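PDB 7KR6: glycoside hydrolase family 16 protein from Bacteroides ovatus, which probably hydrolyses O-glycosidic bonds of mixed-linkage beta-glucans as an endo-glucanase, and here binds a 2-fluoro-glucosyl oligosaccharide in its glycan-binding cleft. Local coordinates for residues 99-104 with 232-237; 110-115 with 267-272; 147-152 with 242-247; 169-174 with 223-228. The protein carries 1 engineered substitution. All blocks are in the same frame, centred on the assembly; numbering follows the deposited sequence.

Contact 1: 99-104 with 232-237; sequences INSKGK and FYILFN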
loop_
_atom_site.group_PDB
_atom_site.type_symbol
_atom_site.label_atom_id
_atom_site.label_comp_id
_atom_site.label_asym_id
_atom_site.label_seq_id
_atom_site.Cartn_x
_atom_site.Cartn_y
_atom_site.Cartn_z
ATOM N N ILE A 99 -14.205 -16.496 -10.122
ATOM C CA ILE A 99 -15.360 -16.212 -11.016
ATOM C C ILE A 99 -15.520 -14.713 -11.198
ATOM O O ILE A 99 -15.168 -13.903 -10.311
ATOM C CB ILE A 99 -16.642 -16.843 -10.463
ATOM C CG1 ILE A 99 -17.128 -16.138 -9.205
ATOM C CG2 ILE A 99 -16.483 -18.333 -10.284
ATOM C CD1 ILE A 99 -18.418 -16.667 -8.610
ATOM N N ASN A 100 -16.234 -14.359 -12.266
ATOM C CA ASN A 100 -16.639 -12.972 -12.475
ATOM C C ASN A 100 -18.012 -12.931 -13.139
ATOM O O ASN A 100 -18.379 -13.918 -13.780
ATOM C CB ASN A 100 -15.604 -12.244 -13.334
ATOM C CG ASN A 100 -15.536 -12.712 -14.781
ATOM O OD1 ASN A 100 -16.412 -12.335 -15.572
ATOM N ND2 ASN A 100 -14.569 -13.556 -15.129
ATOM N N SER A 101 -18.622 -11.762 -13.147
ATOM C CA SER A 101 -19.922 -11.505 -13.799
ATOM C C SER A 101 -19.773 -10.542 -14.984
ATOM O O SER A 101 -20.824 -9.955 -15.375
ATOM C CB SER A 101 -20.946 -11.071 -12.779
ATOM O OG SER A 101 -20.704 -9.762 -12.274
ATOM N N LYS A 102 -18.598 -10.433 -15.581
ATOM C CA LYS A 102 -18.364 -9.497 -16.722
ATOM C C LYS A 102 -19.311 -9.847 -17.867
ATOM O O LYS A 102 -19.424 -11.063 -18.238
ATOM C CB LYS A 102 -16.944 -9.579 -17.258
ATOM C CG LYS A 102 -16.571 -8.494 -18.244
ATOM C CD LYS A 102 -15.170 -8.622 -18.685
ATOM C CE LYS A 102 -14.676 -7.420 -19.456
ATOM N NZ LYS A 102 -15.591 -7.152 -20.576
ATOM N N GLY A 103 -19.959 -8.814 -18.395
ATOM C CA GLY A 103 -20.866 -9.010 -19.548
ATOM C C GLY A 103 -22.181 -9.668 -19.146
ATOM O O GLY A 103 -22.996 -9.962 -20.074
ATOM N N LYS A 104 -22.417 -9.969 -17.868
ATOM C CA LYS A 104 -23.605 -10.719 -17.378
ATOM C C LYS A 104 -24.334 -9.957 -16.270
ATOM O O LYS A 104 -25.588 -9.930 -16.242
ATOM C CB LYS A 104 -23.224 -12.140 -16.953
ATOM C CG LYS A 104 -22.583 -12.992 -18.032
ATOM C CD LYS A 104 -22.214 -14.418 -17.579
ATOM C CE LYS A 104 -21.682 -15.284 -18.725
ATOM N NZ LYS A 104 -21.228 -16.603 -18.256
ATOM N N PHE A 232 -19.912 -1.598 -13.017
ATOM C CA PHE A 232 -18.848 -2.534 -12.575
ATOM C C PHE A 232 -19.473 -3.910 -12.410
ATOM O O PHE A 232 -20.601 -3.987 -11.914
ATOM C CB PHE A 232 -18.237 -2.043 -11.260
ATOM C CG PHE A 232 -17.098 -1.066 -11.367
ATOM C CD1 PHE A 232 -17.264 0.176 -11.969
ATOM C CD2 PHE A 232 -15.855 -1.349 -10.819
ATOM C CE1 PHE A 232 -16.212 1.087 -12.036
ATOM C CE2 PHE A 232 -14.809 -0.451 -10.920
ATOM C CZ PHE A 232 -14.990 0.784 -11.480
ATOM N N TYR A 233 -18.725 -4.953 -12.753
ATOM C CA TYR A 233 -19.077 -6.356 -12.454
ATOM C C TYR A 233 -18.283 -6.878 -11.249
ATOM O O TYR A 233 -17.411 -6.173 -10.708
ATOM C CB TYR A 233 -18.797 -7.213 -13.678
ATOM C CG TYR A 233 -17.365 -7.297 -14.128
ATOM C CD1 TYR A 233 -16.485 -8.252 -13.602
ATOM C CD2 TYR A 233 -16.847 -6.446 -15.076
ATOM C CE1 TYR A 233 -15.178 -8.376 -14.043
ATOM C CE2 TYR A 233 -15.547 -6.562 -15.525
ATOM C CZ TYR A 233 -14.685 -7.512 -14.988
ATOM O OH TYR A 233 -13.415 -7.639 -15.435
ATOM N N ILE A 234 -18.655 -8.069 -10.839
ATOM C CA ILE A 234 -18.252 -8.653 -9.526
ATOM C C ILE A 234 -17.277 -9.778 -9.761
ATOM O O ILE A 234 -17.434 -10.564 -10.723
ATOM C CB ILE A 234 -19.491 -9.111 -8.741
ATOM C CG1 ILE A 234 -20.515 -8.002 -8.570
ATOM C CG2 ILE A 234 -19.102 -9.706 -7.392
ATOM C CD1 ILE A 234 -21.939 -8.476 -8.305
ATOM N N LEU A 235 -16.291 -9.878 -8.871
ATOM C CA LEU A 235 -15.353 -11.000 -8.855
ATOM C C LEU A 235 -15.195 -11.538 -7.444
ATOM O O LEU A 235 -15.309 -10.765 -6.467
ATOM C CB LEU A 235 -13.958 -10.637 -9.360
ATOM C CG LEU A 235 -13.894 -10.001 -10.746
ATOM C CD1 LEU A 235 -13.816 -8.494 -10.646
ATOM C CD2 LEU A 235 -12.724 -10.548 -11.500
ATOM N N PHE A 236 -14.964 -12.857 -7.390
ATOM C CA PHE A 236 -14.505 -13.573 -6.162
ATOM C C PHE A 236 -13.357 -14.482 -6.546
ATOM O O PHE A 236 -13.405 -15.153 -7.588
ATOM C CB PHE A 236 -15.593 -14.444 -5.529
ATOM C CG PHE A 236 -16.816 -13.727 -5.011
ATOM C CD1 PHE A 236 -16.875 -13.149 -3.759
ATOM C CD2 PHE A 236 -17.954 -13.693 -5.806
ATOM C CE1 PHE A 236 -18.044 -12.552 -3.299
ATOM C CE2 PHE A 236 -19.093 -13.034 -5.380
ATOM C CZ PHE A 236 -19.143 -12.473 -4.124
ATOM N N ASN A 237 -12.342 -14.580 -5.690
ATOM C CA ASN A 237 -11.228 -15.520 -6.002
ATOM C C ASN A 237 -10.507 -15.876 -4.720
ATOM O O ASN A 237 -10.622 -15.126 -3.718
ATOM C CB ASN A 237 -10.212 -14.941 -6.980
ATOM C CG ASN A 237 -9.431 -13.810 -6.360
ATOM O OD1 ASN A 237 -9.999 -12.743 -6.044
ATOM N ND2 ASN A 237 -8.206 -14.111 -5.928
#
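One face of the Tyr233 ring is taken by Lys102, whose CB stands 3.6 Å from the ring centroid and only 3° off the normal, a CH-pi contact centred on the ring. The aliphatic chain then runs on across the same ring, bringing Lys102 CG to 3.5 Å from Tyr233 CE2, while the amine continues to a salt bridge with Asp136. Asn100 CB approaches the Tyr233 ring obliquely. At the other end Ile99 and Phe236 run alongside each other; Ile99 CD1 comes 4.1 Å from Phe236 CD2, and the Phe236 ring also meets that of Phe129. Opposed chain directions make this an antiparallel pairing of two strands within the beta-sandwich (jelly roll) of family 16. Ile99 and Phe236 form the hydrogen-bonded pair, with Ile99 N to Phe236 O at 3.0 Å and Phe236 N to Ile99 O at 3.1 Å. Asn100 and Leu235 form the next, non-hydrogen-bonded pair and share the opposite face of the sheet. Past Asn100 the strand pairing gives way to a side-chain bond: with chi1 at 71°, Ser101 OG accepts Ile234 N at 3.0 Å and also bonds Lys105 O. Ser101 N still reaches Ile234 O, though that bond is bent to 137°. Asn100 OD1 takes Lys102 N on a lone pair at 2.9 Å, an Asx turn that sets the backbone of Lys102 above the tyrosine.

Contact 2: 110-115 with 267-272; sequences RKIEAS and DWVKIL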
loop_
_atom_site.group_PDB
_atom_site.type_symbol
_atom_site.label_atom_id
_atom_site.label_comp_id
_atom_site.label_asym_id
_atom_site.label_seq_id
_atom_site.Cartn_x
_atom_site.Cartn_y
_atom_site.Cartn_z
ATOM N N ARG A 110 -25.046 1.421 -6.400
ATOM C CA ARG A 110 -25.923 0.635 -5.509
ATOM C C ARG A 110 -25.047 0.011 -4.437
ATOM O O ARG A 110 -23.837 -0.131 -4.668
ATOM C CB ARG A 110 -26.627 -0.515 -6.228
ATOM C CG ARG A 110 -27.484 -0.089 -7.411
ATOM C CD ARG A 110 -28.655 0.755 -7.010
ATOM N NE ARG A 110 -29.542 0.814 -8.169
ATOM C CZ ARG A 110 -30.661 0.102 -8.334
ATOM N NH1 ARG A 110 -31.358 0.245 -9.448
ATOM N NH2 ARG A 110 -31.088 -0.737 -7.402
ATOM N N LYS A 111 -25.670 -0.331 -3.328
ATOM C CA LYS A 111 -24.994 -1.108 -2.262
ATOM C C LYS A 111 -24.866 -2.557 -2.696
ATOM O O LYS A 111 -25.873 -3.153 -3.149
ATOM C CB LYS A 111 -25.797 -0.994 -0.983
ATOM C CG LYS A 111 -25.120 -1.618 0.228
ATOM C CD LYS A 111 -25.926 -1.513 1.507
ATOM C CE LYS A 111 -25.039 -1.752 2.699
ATOM N NZ LYS A 111 -25.823 -1.768 3.951
ATOM N N ILE A 112 -23.669 -3.149 -2.552
ATOM C CA ILE A 112 -23.477 -4.585 -2.804
ATOM C C ILE A 112 -22.994 -5.213 -1.486
ATOM O O ILE A 112 -22.232 -4.540 -0.727
ATOM C CB ILE A 112 -22.533 -4.883 -3.978
ATOM C CG1 ILE A 112 -22.387 -6.395 -4.177
ATOM C CG2 ILE A 112 -21.230 -4.143 -3.791
ATOM C CD1 ILE A 112 -21.613 -6.796 -5.378
ATOM N N GLU A 113 -23.523 -6.384 -1.167
ATOM C CA GLU A 113 -23.161 -7.128 0.048
ATOM C C GLU A 113 -22.965 -8.598 -0.300
ATOM O O GLU A 113 -23.673 -9.149 -1.168
ATOM C CB GLU A 113 -24.242 -7.045 1.121
ATOM C CG GLU A 113 -24.553 -5.636 1.532
ATOM C CD GLU A 113 -25.399 -5.555 2.777
ATOM O OE1 GLU A 113 -26.517 -6.120 2.735
ATOM O OE2 GLU A 113 -24.944 -4.971 3.771
ATOM N N ALA A 114 -22.017 -9.235 0.379
ATOM C CA ALA A 114 -21.823 -10.685 0.281
ATOM C C ALA A 114 -21.505 -11.232 1.664
ATOM O O ALA A 114 -20.829 -10.542 2.436
ATOM C CB ALA A 114 -20.760 -11.036 -0.702
ATOM N N SER A 115 -21.953 -12.452 1.902
ATOM C CA SER A 115 -21.706 -13.218 3.145
ATOM C C SER A 115 -20.660 -14.290 2.835
ATOM O O SER A 115 -20.890 -15.166 1.949
ATOM C CB SER A 115 -22.989 -13.806 3.693
ATOM O OG SER A 115 -22.751 -14.590 4.850
ATOM N N ASP A 267 -22.022 -17.482 0.737
ATOM C CA ASP A 267 -23.412 -17.977 0.986
ATOM C C ASP A 267 -24.350 -17.245 0.041
ATOM O O ASP A 267 -25.334 -17.870 -0.439
ATOM C CB ASP A 267 -23.846 -17.706 2.413
ATOM C CG ASP A 267 -25.123 -18.414 2.839
ATOM O OD1 ASP A 267 -25.633 -19.208 2.020
ATOM O OD2 ASP A 267 -25.562 -18.176 3.967
ATOM N N TRP A 268 -24.075 -15.984 -0.220
ATOM C CA TRP A 268 -24.982 -15.133 -1.034
ATOM C C TRP A 268 -24.270 -13.836 -1.368
ATOM O O TRP A 268 -23.309 -13.441 -0.691
ATOM C CB TRP A 268 -26.339 -14.868 -0.346
ATOM C CG TRP A 268 -26.300 -14.329 1.048
ATOM C CD1 TRP A 268 -26.545 -15.038 2.197
ATOM C CD2 TRP A 268 -26.048 -12.982 1.468
ATOM N NE1 TRP A 268 -26.471 -14.219 3.280
ATOM C CE2 TRP A 268 -26.200 -12.949 2.865
ATOM C CE3 TRP A 268 -25.752 -11.790 0.800
ATOM C CZ2 TRP A 268 -26.007 -11.801 3.626
ATOM C CZ3 TRP A 268 -25.555 -10.649 1.548
ATOM C CH2 TRP A 268 -25.673 -10.658 2.937
ATOM N N VAL A 269 -24.710 -13.230 -2.452
ATOM C CA VAL A 269 -24.320 -11.851 -2.831
ATOM C C VAL A 269 -25.598 -11.158 -3.270
ATOM O O VAL A 269 -26.469 -11.805 -3.887
ATOM C CB VAL A 269 -23.187 -11.836 -3.873
ATOM C CG1 VAL A 269 -23.484 -12.642 -5.122
ATOM C CG2 VAL A 269 -22.762 -10.404 -4.224
ATOM N N LYS A 270 -25.732 -9.906 -2.907
ATOM C CA LYS A 270 -26.929 -9.138 -3.326
ATOM C C LYS A 270 -26.565 -7.699 -3.657
ATOM O O LYS A 270 -25.659 -7.111 -3.050
ATOM C CB LYS A 270 -28.037 -9.291 -2.287
ATOM C CG LYS A 270 -27.802 -8.626 -0.958
ATOM C CD LYS A 270 -28.933 -8.873 0.014
ATOM C CE LYS A 270 -28.680 -8.264 1.374
ATOM N NZ LYS A 270 -29.444 -8.976 2.423
ATOM N N ILE A 271 -27.346 -7.128 -4.572
ATOM C CA ILE A 271 -27.247 -5.701 -4.943
ATOM C C ILE A 271 -28.576 -5.071 -4.547
ATOM O O ILE A 271 -29.635 -5.595 -4.978
ATOM C CB ILE A 271 -26.949 -5.523 -6.441
ATOM C CG1 ILE A 271 -25.782 -6.408 -6.895
ATOM C CG2 ILE A 271 -26.698 -4.055 -6.732
ATOM C CD1 ILE A 271 -25.511 -6.418 -8.380
ATOM N N LEU A 272 -28.540 -4.005 -3.769
ATOM C CA LEU A 272 -29.786 -3.357 -3.286
ATOM C C LEU A 272 -30.089 -2.216 -4.252
ATOM O O LEU A 272 -29.969 -1.055 -3.883
ATOM C CB LEU A 272 -29.606 -2.858 -1.855
ATOM C CG LEU A 272 -29.205 -3.899 -0.814
ATOM C CD1 LEU A 272 -29.386 -3.335 0.583
ATOM C CD2 LEU A 272 -29.999 -5.179 -0.953
ATOM O OXT LEU A 272 -30.413 -2.447 -5.419
HETATM O O HOH W 1 -24.506 -16.423 5.744
#
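Ile112, Ala114, Val269 and Ile271 meet on the inward face of the sheet. Ile112 CD1 crosses to Val269 CG2 at 4.0 Å, and Ala114 CB lies 4.1 Å from Val269 CB; Ile234 and Phe236 pack against this group. The strands beneath are antiparallel, their axes 4.7 Å apart at 175°, and Glu113 with Lys270 forms a hydrogen-bonded pair (Lys270 N to Glu113 O, 2.8 Å) in the sandwich sheet that carries the C-terminal strand. On the other face Ser115 CB sits over the five-membered ring of Trp268, 3.7 Å from its centroid, while Glu113 O lies at the indole edge. A chi1 of 53° lays the Trp268 indole alongside strand 112-115, from Ser115 to Glu113. Glu113 and Lys270 run together, but the Glu113 carboxylate turns to Ser200 and, weakly, to Lys111. A water joins Ser115 OG to Asp267 OD2. At the chain end Arg110 NH2 meets the terminal carboxylate, Leu272 OXT, at 2.7 Å: a salt bridge whose hydrogen bond is weak, bent to 128°.

Contact 3: 147-152 with 242-247; sequences IMAMGE and GAFTGI. Engineered in segment 147-152: Ala149 (natural residue Glu).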
loop_
_atom_site.group_PDB
_atom_site.type_symbol
_atom_site.label_atom_id
_atom_site.label_comp_id
_atom_site.label_asym_id
_atom_site.label_seq_id
_atom_site.Cartn_x
_atom_site.Cartn_y
_atom_site.Cartn_z
ATOM N N ILE A 147 -12.981 -4.631 -2.514
ATOM C CA ILE A 147 -13.877 -4.377 -1.364
ATOM C C ILE A 147 -13.195 -4.961 -0.115
ATOM O O ILE A 147 -13.076 -4.275 0.911
ATOM C CB ILE A 147 -15.279 -4.968 -1.567
ATOM C CG1 ILE A 147 -15.999 -4.327 -2.753
ATOM C CG2 ILE A 147 -16.093 -4.833 -0.295
ATOM C CD1 ILE A 147 -17.238 -5.050 -3.162
ATOM N N MET A 148 -12.752 -6.190 -0.246
ATOM C CA MET A 148 -12.047 -6.867 0.862
ATOM C C MET A 148 -11.009 -7.789 0.250
ATOM O O MET A 148 -11.290 -8.493 -0.704
ATOM C CB MET A 148 -13.059 -7.661 1.698
ATOM C CG MET A 148 -12.488 -8.613 2.777
ATOM S SD MET A 148 -11.831 -10.181 2.174
ATOM C CE MET A 148 -13.326 -11.054 1.702
ATOM N N ALA A 149 -9.830 -7.793 0.856
ATOM C CA ALA A 149 -8.813 -8.823 0.669
ATOM C C ALA A 149 -8.202 -9.099 2.030
ATOM O O ALA A 149 -8.092 -8.176 2.841
ATOM C CB ALA A 149 -7.773 -8.383 -0.296
ATOM N N MET A 150 -7.850 -10.349 2.262
ATOM C CA MET A 150 -7.010 -10.696 3.448
ATOM C C MET A 150 -5.789 -11.440 2.944
ATOM O O MET A 150 -5.732 -11.879 1.780
ATOM C CB MET A 150 -7.793 -11.536 4.452
ATOM C CG MET A 150 -8.984 -10.797 4.981
ATOM S SD MET A 150 -9.783 -11.524 6.409
ATOM C CE MET A 150 -8.679 -10.938 7.697
ATOM N N GLY A 151 -4.782 -11.562 3.804
ATOM C CA GLY A 151 -3.578 -12.328 3.428
ATOM C C GLY A 151 -2.352 -11.448 3.252
ATOM O O GLY A 151 -1.304 -11.973 2.829
ATOM N N GLU A 152 -2.426 -10.132 3.468
ATOM C CA GLU A 152 -1.296 -9.223 3.127
ATOM C C GLU A 152 -0.042 -9.573 3.937
ATOM O O GLU A 152 -0.188 -9.976 5.113
ATOM C CB GLU A 152 -1.701 -7.771 3.358
ATOM C CG GLU A 152 -0.825 -6.758 2.638
ATOM C CD GLU A 152 0.327 -6.219 3.478
ATOM O OE1 GLU A 152 1.349 -5.865 2.917
ATOM O OE2 GLU A 152 0.222 -6.251 4.712
ATOM N N GLY A 242 1.557 -14.660 -4.333
ATOM C CA GLY A 242 1.473 -13.366 -5.011
ATOM C C GLY A 242 2.180 -12.290 -4.208
ATOM O O GLY A 242 2.294 -12.390 -2.970
ATOM N N ALA A 243 2.535 -11.205 -4.877
ATOM C CA ALA A 243 3.315 -10.107 -4.272
ATOM C C ALA A 243 2.623 -9.558 -3.023
ATOM O O ALA A 243 3.308 -9.256 -2.054
ATOM C CB ALA A 243 3.539 -9.000 -5.236
ATOM N N PHE A 244 1.294 -9.441 -3.049
ATOM C CA PHE A 244 0.501 -8.938 -1.912
ATOM C C PHE A 244 0.821 -9.700 -0.637
ATOM O O PHE A 244 0.859 -9.081 0.449
ATOM C CB PHE A 244 -0.961 -9.049 -2.307
ATOM C CG PHE A 244 -1.941 -8.636 -1.255
ATOM C CD1 PHE A 244 -2.235 -7.294 -1.060
ATOM C CD2 PHE A 244 -2.606 -9.597 -0.540
ATOM C CE1 PHE A 244 -3.203 -6.919 -0.132
ATOM C CE2 PHE A 244 -3.592 -9.224 0.355
ATOM C CZ PHE A 244 -3.876 -7.886 0.565
ATOM N N THR A 245 1.032 -11.004 -0.758
ATOM C CA THR A 245 1.226 -11.895 0.416
ATOM C C THR A 245 2.717 -11.915 0.814
ATOM O O THR A 245 3.013 -12.389 1.925
ATOM C CB THR A 245 0.804 -13.322 0.112
ATOM O OG1 THR A 245 1.758 -13.932 -0.771
ATOM C CG2 THR A 245 -0.584 -13.455 -0.483
ATOM N N GLY A 246 3.570 -11.414 -0.060
ATOM C CA GLY A 246 5.031 -11.478 0.046
ATOM C C GLY A 246 5.596 -12.860 -0.213
ATOM O O GLY A 246 6.840 -13.001 -0.100
ATOM N N ILE A 247 4.789 -13.808 -0.673
ATOM C CA ILE A 247 5.236 -15.176 -1.006
ATOM C C ILE A 247 5.045 -15.417 -2.490
ATOM O O ILE A 247 3.851 -15.497 -2.933
ATOM C CB ILE A 247 4.433 -16.174 -0.182
ATOM C CG1 ILE A 247 4.741 -16.010 1.302
ATOM C CG2 ILE A 247 4.665 -17.582 -0.693
ATOM C CD1 ILE A 247 3.682 -16.615 2.193
HETATM O O HOH W 2 1.903 -6.344 0.490
#
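Glu152 and Phe244 make the dense part of this contact. The side chains cross at about a right angle, with Glu152 CB over one face of the ring, 3.9 Å from its centroid and 26° off the normal, nearer the rim at Phe244 CZ (3.5 Å). With chi1 at 178°, Phe244 reaches out from the 3-10 turn toward segment 147-152. Met150 O then lies at the ring edge, 3.7 Å from Phe244 CE2, and the CB of Ala149, an engineered residue, comes within 4.0 Å of Phe244 CZ. Trp126 stacks on the same phenylalanine. The backbones come together through CA-H...O contacts, such as Thr245 CA to Gly151 O at 3.5 Å. The polar side is looser and water-mediated: one water donates both to Glu152 OE1 and to Phe244 O, while Glu152 OE2 bonds Ser154 and Gln164. Within the loop, Thr245 OG1 donates to Gly242 O at 2.7 Å and accepts Ile247 N, an ST turn. Loop 242-247 flanks the glycan cleft, to which strand 144-150 contributes Glu144 and Asp146. The natural sequence of that strand fits the ExDxxE motif of family 16, with a classic beta bulge at Ile147 and Met148 opposite Phe129; its last Glu is the residue engineered to Ala149.

Contact 4: 169-174 with 223-228; sequences IHYGPS and SSNTYF. With G2F (2-deoxy-2-fluoro-alpha-D-glucopyranose), chain C.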
loop_
_atom_site.group_PDB
_atom_site.type_symbol
_atom_site.label_atom_id
_atom_site.label_comp_id
_atom_site.label_asym_id
_atom_site.label_seq_id
_atom_site.Cartn_x
_atom_site.Cartn_y
_atom_site.Cartn_z
ATOM N N ILE A 169 -8.496 0.914 -4.230
ATOM C CA ILE A 169 -8.979 1.240 -5.592
ATOM C C ILE A 169 -7.759 1.372 -6.491
ATOM O O ILE A 169 -6.715 1.924 -6.074
ATOM C CB ILE A 169 -9.931 2.465 -5.657
ATOM C CG1 ILE A 169 -9.355 3.726 -4.998
ATOM C CG2 ILE A 169 -11.303 2.128 -5.084
ATOM C CD1 ILE A 169 -10.203 4.978 -5.223
ATOM N N HIS A 170 -7.893 0.921 -7.729
ATOM C CA HIS A 170 -6.864 1.027 -8.776
ATOM C C HIS A 170 -7.500 1.667 -10.016
ATOM O O HIS A 170 -8.631 1.340 -10.339
ATOM C CB HIS A 170 -6.317 -0.336 -9.139
ATOM C CG HIS A 170 -5.726 -1.109 -8.015
ATOM N ND1 HIS A 170 -4.360 -1.339 -7.927
ATOM C CD2 HIS A 170 -6.308 -1.732 -6.978
ATOM C CE1 HIS A 170 -4.142 -2.088 -6.872
ATOM N NE2 HIS A 170 -5.308 -2.354 -6.268
ATOM N N TYR A 171 -6.761 2.524 -10.691
ATOM C CA TYR A 171 -7.294 3.323 -11.807
ATOM C C TYR A 171 -6.117 3.928 -12.562
ATOM O O TYR A 171 -4.952 3.647 -12.262
ATOM C CB TYR A 171 -8.301 4.323 -11.232
ATOM C CG TYR A 171 -7.761 5.219 -10.154
ATOM C CD1 TYR A 171 -7.747 4.805 -8.835
ATOM C CD2 TYR A 171 -7.241 6.485 -10.429
ATOM C CE1 TYR A 171 -7.213 5.596 -7.833
ATOM C CE2 TYR A 171 -6.744 7.310 -9.437
ATOM C CZ TYR A 171 -6.723 6.864 -8.116
ATOM O OH TYR A 171 -6.234 7.696 -7.123
ATOM N N GLY A 172 -6.430 4.688 -13.608
ATOM C CA GLY A 172 -5.402 5.320 -14.461
ATOM C C GLY A 172 -5.488 4.772 -15.870
ATOM O O GLY A 172 -6.083 3.725 -16.088
ATOM N N PRO A 173 -4.989 5.544 -16.863
ATOM C CA PRO A 173 -5.257 5.201 -18.250
ATOM C C PRO A 173 -4.494 4.009 -18.836
ATOM O O PRO A 173 -4.920 3.532 -19.921
ATOM C CB PRO A 173 -4.927 6.502 -19.005
ATOM C CG PRO A 173 -3.949 7.229 -18.112
ATOM C CD PRO A 173 -4.371 6.858 -16.690
ATOM N N SER A 174 -3.461 3.505 -18.161
ATOM C CA SER A 174 -2.662 2.347 -18.610
ATOM C C SER A 174 -1.904 1.781 -17.418
ATOM O O SER A 174 -1.847 2.481 -16.406
ATOM C CB SER A 174 -1.671 2.788 -19.670
ATOM O OG SER A 174 -0.655 3.541 -19.026
ATOM N N SER A 223 -15.358 11.525 -5.800
ATOM C CA SER A 223 -16.069 12.694 -6.398
ATOM C C SER A 223 -15.379 13.145 -7.677
ATOM O O SER A 223 -16.109 13.416 -8.668
ATOM C CB SER A 223 -16.212 13.830 -5.396
ATOM O OG SER A 223 -14.940 14.242 -4.940
ATOM N N SER A 224 -14.050 13.215 -7.733
ATOM C CA SER A 224 -13.349 13.708 -8.948
ATOM C C SER A 224 -12.535 12.591 -9.597
ATOM O O SER A 224 -11.603 12.882 -10.393
ATOM C CB SER A 224 -12.527 14.918 -8.630
ATOM O OG SER A 224 -11.397 14.540 -7.871
ATOM N N ASN A 225 -12.837 11.333 -9.245
ATOM C CA ASN A 225 -12.144 10.152 -9.803
ATOM C C ASN A 225 -13.007 9.555 -10.909
ATOM O O ASN A 225 -13.980 8.902 -10.612
ATOM C CB ASN A 225 -11.875 9.099 -8.730
ATOM C CG ASN A 225 -10.867 8.102 -9.223
ATOM O OD1 ASN A 225 -10.856 7.773 -10.407
ATOM N ND2 ASN A 225 -10.016 7.628 -8.313
ATOM N N THR A 226 -12.664 9.835 -12.163
ATOM C CA THR A 226 -13.514 9.530 -13.318
ATOM C C THR A 226 -13.670 8.026 -13.543
ATOM O O THR A 226 -14.581 7.682 -14.306
ATOM C CB THR A 226 -12.948 10.173 -14.589
ATOM O OG1 THR A 226 -11.637 9.692 -14.868
ATOM C CG2 THR A 226 -13.016 11.673 -14.533
ATOM N N TYR A 227 -12.896 7.171 -12.869
ATOM C CA TYR A 227 -12.929 5.710 -13.098
ATOM C C TYR A 227 -14.037 4.967 -12.321
ATOM O O TYR A 227 -14.152 3.715 -12.540
ATOM C CB TYR A 227 -11.552 5.142 -12.797
ATOM C CG TYR A 227 -10.529 5.580 -13.814
ATOM C CD1 TYR A 227 -9.834 6.774 -13.682
ATOM C CD2 TYR A 227 -10.344 4.823 -14.958
ATOM C CE1 TYR A 227 -8.933 7.176 -14.658
ATOM C CE2 TYR A 227 -9.452 5.208 -15.948
ATOM C CZ TYR A 227 -8.755 6.400 -15.801
ATOM O OH TYR A 227 -7.892 6.801 -16.780
ATOM N N PHE A 228 -14.847 5.651 -11.487
ATOM C CA PHE A 228 -15.813 4.951 -10.603
ATOM C C PHE A 228 -17.237 5.445 -10.750
ATOM O O PHE A 228 -17.986 5.536 -9.780
ATOM C CB PHE A 228 -15.282 5.034 -9.167
ATOM C CG PHE A 228 -13.933 4.364 -9.068
ATOM C CD1 PHE A 228 -13.843 2.978 -9.013
ATOM C CD2 PHE A 228 -12.763 5.113 -9.088
ATOM C CE1 PHE A 228 -12.594 2.363 -8.988
ATOM C CE2 PHE A 228 -11.529 4.485 -9.096
ATOM C CZ PHE A 228 -11.448 3.109 -9.024
HETATM C C1 G2F C . -7.060 -5.532 -7.130
HETATM C C2 G2F C . -5.794 -5.787 -7.874
HETATM C C3 G2F C . -5.842 -7.100 -8.626
HETATM C C4 G2F C . -6.088 -8.199 -7.622
HETATM C C5 G2F C . -7.460 -7.886 -6.947
HETATM C C6 G2F C . -7.981 -8.902 -5.956
HETATM O O3 G2F C . -4.633 -7.295 -9.353
HETATM O O4 G2F C . -6.075 -9.481 -8.343
HETATM O O5 G2F C . -7.454 -6.613 -6.271
HETATM O O6 G2F C . -6.931 -9.219 -4.968
HETATM F F2 G2F C . -5.509 -4.651 -8.692
#
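Asn225 ND2 sits over the centre of the Tyr171 ring, 3.3 Å above its plane, with the amide turned 72° from the ring. Tyr171 CB in turn meets Tyr227 CG at 3.6 Å, and one face of the Tyr227 ring lies under the backbone N of Gly172. Tyr227 OH ends beside Pro173 N at 3.2 Å, a packing contact, since a proline nitrogen has no N-H. Phe228 presents its edge to Tyr171 CD1 and to His170 O, while Phe228 CZ touches Ile169 CB at 3.7 Å. Tyr171 CG lies between its backbone N and carbonyl carbon (chi1 56°), which turns the ring toward the loop. An Asx turn, Tyr227 N to Asn225 OD1 at 3.3 Å, sets the amide, and Gln181 holds Tyr171 OH. His170 points away from the loop, to the glycan: fluorine F2 of G2F lies over its ring, 3.3 Å from His170 NE2, and His178 bonds its ND1. Strand 164-171 runs between strands 144-150 and 179-186, and loop 223-228 packs on its end just before strand 232-240.

In the fold
From the N terminus, segments 99-104 and 110-115 lie on consecutive strands; the first pairs with 232-237 (contact 1), the second with 267-272 at the chain's end (contact 2), so the two loops cross. The two pairings pack face to face through their apolar side chains. Segment 147-152 next packs against loop 242-247, so contact 3 nests within contact 2 and crosses contact 1; Ile147 touches Ile112. Contact 4, 169-174 with 223-228, closes the shortest loop and nests inside all three others. It meets contact 1 where Phe232 packs on Tyr227. Contacts 3 and 4 fasten loops to neighbouring strands 144-150 and 164-171.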